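Local coordinates for protein aspartate-semialdehyde dehydrogenase 2 (Vibrio cholerae, PDB 2QZ9) that catalyses the NADPH-dependent reductive dephosphorylation of L-aspartyl-4-phosphate to L-aspartate-semialdehyde, a step on the way to lysine and methionine, at residues Asp269-Phe274 / Val292-Val297; Asp278-Val283 / Asn308-Ala313. One frame throughout, in Å; residues are numbered along the deposited sequence.

Contact 1: Asp269-Phe274 / Val292-Val297; sequences DGIELF and VLVGRV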
loop_
_atom_site.group_PDB
_atom_site.type_symbol
_atom_site.label_atom_id
_atom_site.label_comp_id
_atom_site.label_asym_id
_atom_site.label_seq_id
_atom_site.Cartn_x
_atom_site.Cartn_y
_atom_site.Cartn_z
ATOM N N ASP A 269 18.201 -3.615 19.432
ATOM C CA ASP A 269 18.249 -5.029 19.036
ATOM C C ASP A 269 16.919 -5.482 18.431
ATOM O O ASP A 269 15.842 -5.099 18.902
ATOM C CB ASP A 269 18.596 -5.919 20.234
ATOM C CG ASP A 269 19.629 -5.285 21.156
ATOM O OD1 ASP A 269 19.256 -4.363 21.930
ATOM O OD2 ASP A 269 20.810 -5.712 21.109
ATOM N N GLY A 270 17.000 -6.302 17.390
ATOM C CA GLY A 270 15.807 -6.745 16.687
ATOM C C GLY A 270 15.364 -5.829 15.558
ATOM O O GLY A 270 14.376 -6.113 14.881
ATOM N N ILE A 271 16.091 -4.735 15.353
ATOM C CA ILE A 271 15.813 -3.820 14.246
ATOM C C ILE A 271 16.995 -3.753 13.289
ATOM O O ILE A 271 18.125 -3.539 13.719
ATOM C CB ILE A 271 15.440 -2.395 14.745
ATOM C CG1 ILE A 271 14.083 -2.429 15.457
ATOM C CG2 ILE A 271 15.414 -1.388 13.579
ATOM C CD1 ILE A 271 13.826 -1.233 16.327
ATOM N N GLU A 272 16.731 -3.972 12.001
ATOM C CA GLU A 272 17.714 -3.692 10.957
ATOM C C GLU A 272 17.297 -2.452 10.180
ATOM O O GLU A 272 16.247 -2.456 9.537
ATOM C CB GLU A 272 17.869 -4.871 9.999
ATOM C CG GLU A 272 18.947 -4.658 8.941
ATOM C CD GLU A 272 19.136 -5.852 8.031
ATOM O OE1 GLU A 272 18.348 -6.824 8.126
ATOM O OE2 GLU A 272 20.092 -5.814 7.217
ATOM N N LEU A 273 18.137 -1.413 10.236
ATOM C CA LEU A 273 17.868 -0.136 9.581
ATOM C C LEU A 273 18.541 -0.018 8.213
ATOM O O LEU A 273 19.725 -0.319 8.066
ATOM C CB LEU A 273 18.292 1.045 10.465
ATOM C CG LEU A 273 18.079 2.441 9.847
ATOM C CD1 LEU A 273 16.616 2.856 9.880
ATOM C CD2 LEU A 273 18.919 3.464 10.551
ATOM N N PHE A 274 17.765 0.414 7.223
ATOM C CA PHE A 274 18.270 0.692 5.884
ATOM C C PHE A 274 18.279 2.211 5.708
ATOM O O PHE A 274 17.260 2.887 5.925
ATOM C CB PHE A 274 17.392 0.033 4.810
ATOM C CG PHE A 274 17.406 -1.485 4.821
ATOM C CD1 PHE A 274 16.878 -2.204 5.891
ATOM C CD2 PHE A 274 17.909 -2.190 3.731
ATOM C CE1 PHE A 274 16.865 -3.609 5.887
ATOM C CE2 PHE A 274 17.903 -3.600 3.710
ATOM C CZ PHE A 274 17.381 -4.307 4.793
ATOM N N VAL A 292 12.973 -7.245 12.734
ATOM C CA VAL A 292 12.148 -6.256 12.043
ATOM C C VAL A 292 13.025 -5.339 11.183
ATOM O O VAL A 292 14.084 -4.898 11.604
ATOM C CB VAL A 292 11.261 -5.466 13.033
ATOM C CG1 VAL A 292 10.476 -4.347 12.329
ATOM C CG2 VAL A 292 10.299 -6.423 13.762
ATOM N N LEU A 293 12.563 -5.058 9.973
ATOM C CA LEU A 293 13.327 -4.226 9.047
ATOM C C LEU A 293 12.683 -2.859 8.845
ATOM O O LEU A 293 11.477 -2.759 8.640
ATOM C CB LEU A 293 13.484 -4.958 7.711
ATOM C CG LEU A 293 14.262 -6.280 7.787
ATOM C CD1 LEU A 293 13.348 -7.428 8.182
ATOM C CD2 LEU A 293 14.892 -6.586 6.453
ATOM N N VAL A 294 13.486 -1.804 8.923
ATOM C CA VAL A 294 12.957 -0.466 8.646
ATOM C C VAL A 294 13.794 0.425 7.701
ATOM O O VAL A 294 15.021 0.333 7.643
ATOM C CB VAL A 294 12.417 0.286 9.949
ATOM C CG1 VAL A 294 12.665 -0.497 11.215
ATOM C CG2 VAL A 294 12.906 1.737 10.049
ATOM N N GLY A 295 13.082 1.249 6.941
ATOM C CA GLY A 295 13.688 2.217 6.050
ATOM C C GLY A 295 12.761 3.397 5.829
ATOM O O GLY A 295 11.721 3.523 6.489
ATOM N N ARG A 296 13.159 4.263 4.894
ATOM C CA ARG A 296 12.405 5.471 4.550
ATOM C C ARG A 296 12.183 6.406 5.743
ATOM O O ARG A 296 11.267 7.243 5.736
ATOM C CB ARG A 296 11.064 5.128 3.869
ATOM C CG ARG A 296 11.144 4.299 2.555
ATOM C CD ARG A 296 11.818 5.044 1.375
ATOM N NE ARG A 296 11.519 6.481 1.376
ATOM C CZ ARG A 296 10.419 7.039 0.867
ATOM N NH1 ARG A 296 9.486 6.310 0.271
ATOM N NH2 ARG A 296 10.265 8.349 0.950
ATOM N N VAL A 297 13.014 6.263 6.770
ATOM C CA VAL A 297 12.901 7.121 7.954
ATOM C C VAL A 297 13.200 8.569 7.576
ATOM O O VAL A 297 14.257 8.859 7.025
ATOM C CB VAL A 297 13.864 6.703 9.088
ATOM C CG1 VAL A 297 13.664 7.619 10.271
ATOM C CG2 VAL A 297 13.640 5.242 9.503
HETATM O O HOH W 1 15.790 5.051 6.809
#
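G270 O takes the first bond from the neighbouring strand, V292 N at 2.8 Å, and the pairing then alternates. E272 N gives to V292 O, E272 O receives V294 N at 2.9 Å, and F274 N reaches V294 O at 2.8 Å. E272 thus spends both its backbone N and O on the partner strand, as every second residue of a parallel pair does. F274's own carbonyl finds no donor in the partner strand, R296 N being 4.4 Å away; a water donates to F274 O and accepts from V297 N at 3.0 Å. The carboxylate of E272, at the end of an extended chain, is held through OE1 by H291 NE2; R296 turns away, its guanidinium engaged by E213, P199 and G208 of the second subunit. I271, L273, V292 and V294 share the face packed by helices 258-267 and 131-147, where I271 CG2 meets V294 CG1 at 3.7 Å. L293 lies on the opposite face with E272, and F274 CE1 reaches its CD2 at 3.6 Å. Strand 271-273, helix 282-286 and strand 292-299 form a beta-alpha-beta crossover, and this parallel pair makes one edge of the dimerisation domain's mixed sheet, as counted within the chain.

Contact 2: Asp278-Val283 / Asn308-Ala313; sequences DFPTQV and NLWVVA
W310 and P280 meet through one buried hydrogen bond, in which the indole N-H is given to a backbone carbonyl: W310 NE1 to P280 O, 2.8 Å. Starting at its CB, the W310 side chain leaves strand 306-313 toward the 278-283 segment. CG stands anti to the backbone N (chi1 174°), which carries the five-membered ring out to the proline. CD1 comes first, 4.1 Å from P280 CD and 3.3 Å from P280 O. NE1 follows and makes the bond. The oxygen lies in the ring plane, and the nitrogen stands almost straight out from the carbonyl, but the N-H is bent at 139°, with the oxygen displaced to the CD1 side. CE2 is already 4.1 Å from P280 O. The six-membered ring beyond makes no close contact with 278-283. Y157 meets the indole edge-to-face, and A245 of the same chain and P199 of the second subunit also pack on it.

Two residues along, V312 divides its methyls between two neighbours. CG2 touches P280 CG at 4.0 Å and P280 O, the acceptor above, at 3.7 Å, the two side chains sliding past one another in opposite directions, while CG1 sits 4.0 Å from Q282 N at the start of helix 282-286. Q282 crosses V312 at about a right angle and ends beyond it, NE2 bonded to G243 O. T281, the N-cap, has its CB directed away from the strand, and its OG1 makes a weak bond to R284 N.

In otherwise apolar surroundings a single, bent N-H···O bond satisfies the proline carbonyl and probably helps hold this loop against the sheet; Q282, next but one in sequence, has its side chain about 5 Å from that of H244, the predicted proton acceptor.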
loop_
_atom_site.group_PDB
_atom_site.type_symbol
_atom_site.label_atom_id
_atom_site.label_comp_id
_atom_site.label_asym_id
_atom_site.label_seq_id
_atom_site.Cartn_x
_atom_site.Cartn_y
_atom_site.Cartn_z
ATOM N N ASP A 278 18.469 3.090 0.245
ATOM C CA ASP A 278 18.204 1.679 0.488
ATOM C C ASP A 278 17.020 1.498 1.440
ATOM O O ASP A 278 16.787 2.320 2.326
ATOM C CB ASP A 278 19.459 0.940 0.966
ATOM C CG ASP A 278 19.499 -0.500 0.484
ATOM O OD1 ASP A 278 20.419 -1.257 0.901
ATOM O OD2 ASP A 278 18.609 -0.880 -0.321
ATOM N N PHE A 279 16.242 0.446 1.219
ATOM C CA PHE A 279 15.042 0.188 2.028
ATOM C C PHE A 279 14.723 -1.292 1.934
ATOM O O PHE A 279 15.046 -1.919 0.924
ATOM C CB PHE A 279 13.850 1.020 1.524
ATOM C CG PHE A 279 13.721 1.030 0.032
ATOM C CD1 PHE A 279 13.027 0.019 -0.626
ATOM C CD2 PHE A 279 14.320 2.040 -0.727
ATOM C CE1 PHE A 279 12.918 0.015 -2.020
ATOM C CE2 PHE A 279 14.221 2.038 -2.118
ATOM C CZ PHE A 279 13.522 1.032 -2.768
ATOM N N PRO A 280 14.076 -1.859 2.978
ATOM C CA PRO A 280 13.695 -3.263 2.855
ATOM C C PRO A 280 12.432 -3.484 2.014
ATOM O O PRO A 280 11.518 -2.637 1.993
ATOM C CB PRO A 280 13.459 -3.687 4.313
ATOM C CG PRO A 280 13.000 -2.426 4.998
ATOM C CD PRO A 280 13.698 -1.289 4.290
ATOM N N THR A 281 12.390 -4.621 1.329
ATOM C CA THR A 281 11.174 -5.090 0.695
ATOM C C THR A 281 10.881 -6.519 1.115
ATOM O O THR A 281 11.784 -7.265 1.490
ATOM C CB THR A 281 11.244 -5.045 -0.842
ATOM O OG1 THR A 281 12.265 -5.944 -1.290
ATOM C CG2 THR A 281 11.512 -3.608 -1.350
ATOM N N GLN A 282 9.611 -6.881 1.040
ATOM C CA GLN A 282 9.135 -8.229 1.335
ATOM C C GLN A 282 9.916 -9.361 0.621
ATOM O O GLN A 282 10.505 -10.207 1.286
ATOM C CB GLN A 282 7.637 -8.310 1.024
ATOM C CG GLN A 282 6.760 -7.501 2.001
ATOM C CD GLN A 282 5.533 -6.906 1.340
ATOM O OE1 GLN A 282 5.646 -6.123 0.391
ATOM N NE2 GLN A 282 4.354 -7.266 1.836
ATOM N N VAL A 283 9.925 -9.369 -0.715
ATOM C CA VAL A 283 10.621 -10.421 -1.480
ATOM C C VAL A 283 12.124 -10.427 -1.222
ATOM O O VAL A 283 12.729 -11.488 -1.035
ATOM C CB VAL A 283 10.404 -10.289 -3.009
ATOM C CG1 VAL A 283 11.462 -11.096 -3.781
ATOM C CG2 VAL A 283 9.034 -10.751 -3.381
ATOM N N ASN A 308 8.067 9.706 9.584
ATOM C CA ASN A 308 7.631 8.690 8.628
ATOM C C ASN A 308 8.625 7.555 8.575
ATOM O O ASN A 308 9.829 7.780 8.646
ATOM C CB ASN A 308 7.503 9.269 7.213
ATOM C CG ASN A 308 6.275 10.133 7.038
ATOM O OD1 ASN A 308 5.645 10.539 8.005
ATOM N ND2 ASN A 308 5.926 10.416 5.787
ATOM N N LEU A 309 8.113 6.333 8.447
ATOM C CA LEU A 309 8.979 5.170 8.245
ATOM C C LEU A 309 8.281 4.067 7.454
ATOM O O LEU A 309 7.068 4.111 7.257
ATOM C CB LEU A 309 9.549 4.659 9.585
ATOM C CG LEU A 309 8.722 4.221 10.792
ATOM C CD1 LEU A 309 9.701 3.596 11.814
ATOM C CD2 LEU A 309 7.949 5.368 11.462
ATOM N N TRP A 310 9.070 3.103 6.991
ATOM C CA TRP A 310 8.576 1.947 6.238
ATOM C C TRP A 310 8.993 0.722 7.040
ATOM O O TRP A 310 10.150 0.592 7.399
ATOM C CB TRP A 310 9.190 1.945 4.828
ATOM C CG TRP A 310 8.914 0.738 3.915
ATOM C CD1 TRP A 310 9.823 -0.240 3.563
ATOM C CD2 TRP A 310 7.703 0.428 3.197
ATOM N NE1 TRP A 310 9.242 -1.139 2.704
ATOM C CE2 TRP A 310 7.954 -0.754 2.449
ATOM C CE3 TRP A 310 6.430 1.023 3.120
ATOM C CZ2 TRP A 310 6.976 -1.367 1.660
ATOM C CZ3 TRP A 310 5.468 0.424 2.328
ATOM C CH2 TRP A 310 5.748 -0.762 1.595
ATOM N N VAL A 311 8.048 -0.158 7.351
ATOM C CA VAL A 311 8.332 -1.276 8.266
ATOM C C VAL A 311 8.021 -2.623 7.596
ATOM O O VAL A 311 6.946 -2.817 7.043
ATOM C CB VAL A 311 7.599 -1.110 9.637
ATOM C CG1 VAL A 311 7.905 -2.260 10.565
ATOM C CG2 VAL A 311 8.024 0.202 10.308
ATOM N N VAL A 312 8.990 -3.533 7.622
ATOM C CA VAL A 312 8.820 -4.833 6.982
ATOM C C VAL A 312 9.205 -5.955 7.950
ATOM O O VAL A 312 10.173 -5.818 8.702
ATOM C CB VAL A 312 9.646 -4.935 5.665
ATOM C CG1 VAL A 312 9.415 -6.266 4.979
ATOM C CG2 VAL A 312 9.249 -3.809 4.696
ATOM N N ALA A 313 8.436 -7.053 7.925
ATOM C CA ALA A 313 8.809 -8.275 8.662
ATOM C C ALA A 313 8.249 -9.531 7.998
ATOM O O ALA A 313 7.323 -9.451 7.195
ATOM C CB ALA A 313 8.365 -8.201 10.128
#

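How the contacts relate
The centres of contacts 1 and 2 are 7 Å apart, and both belong to the dimerisation domain. Along the chain their segments alternate: 269-274, 278-283, 292-297, 308-313. Strand 271-273 runs into helix 282-286, which leads back to strand 292-299, and strand 306-313 then lies antiparallel beside that strand in the same mixed sheet. The middle strand joins the two contacts, with probable hydrogen bonds from W310 N to G295 O and from V312 N to L293 O. L293 also packs on P280. Contact 1 is therefore made within the sheet and contact 2 over it, linking strand 306-313, inside the sheet, to the loop and the start of helix 282-286, which lie at the subunit interface.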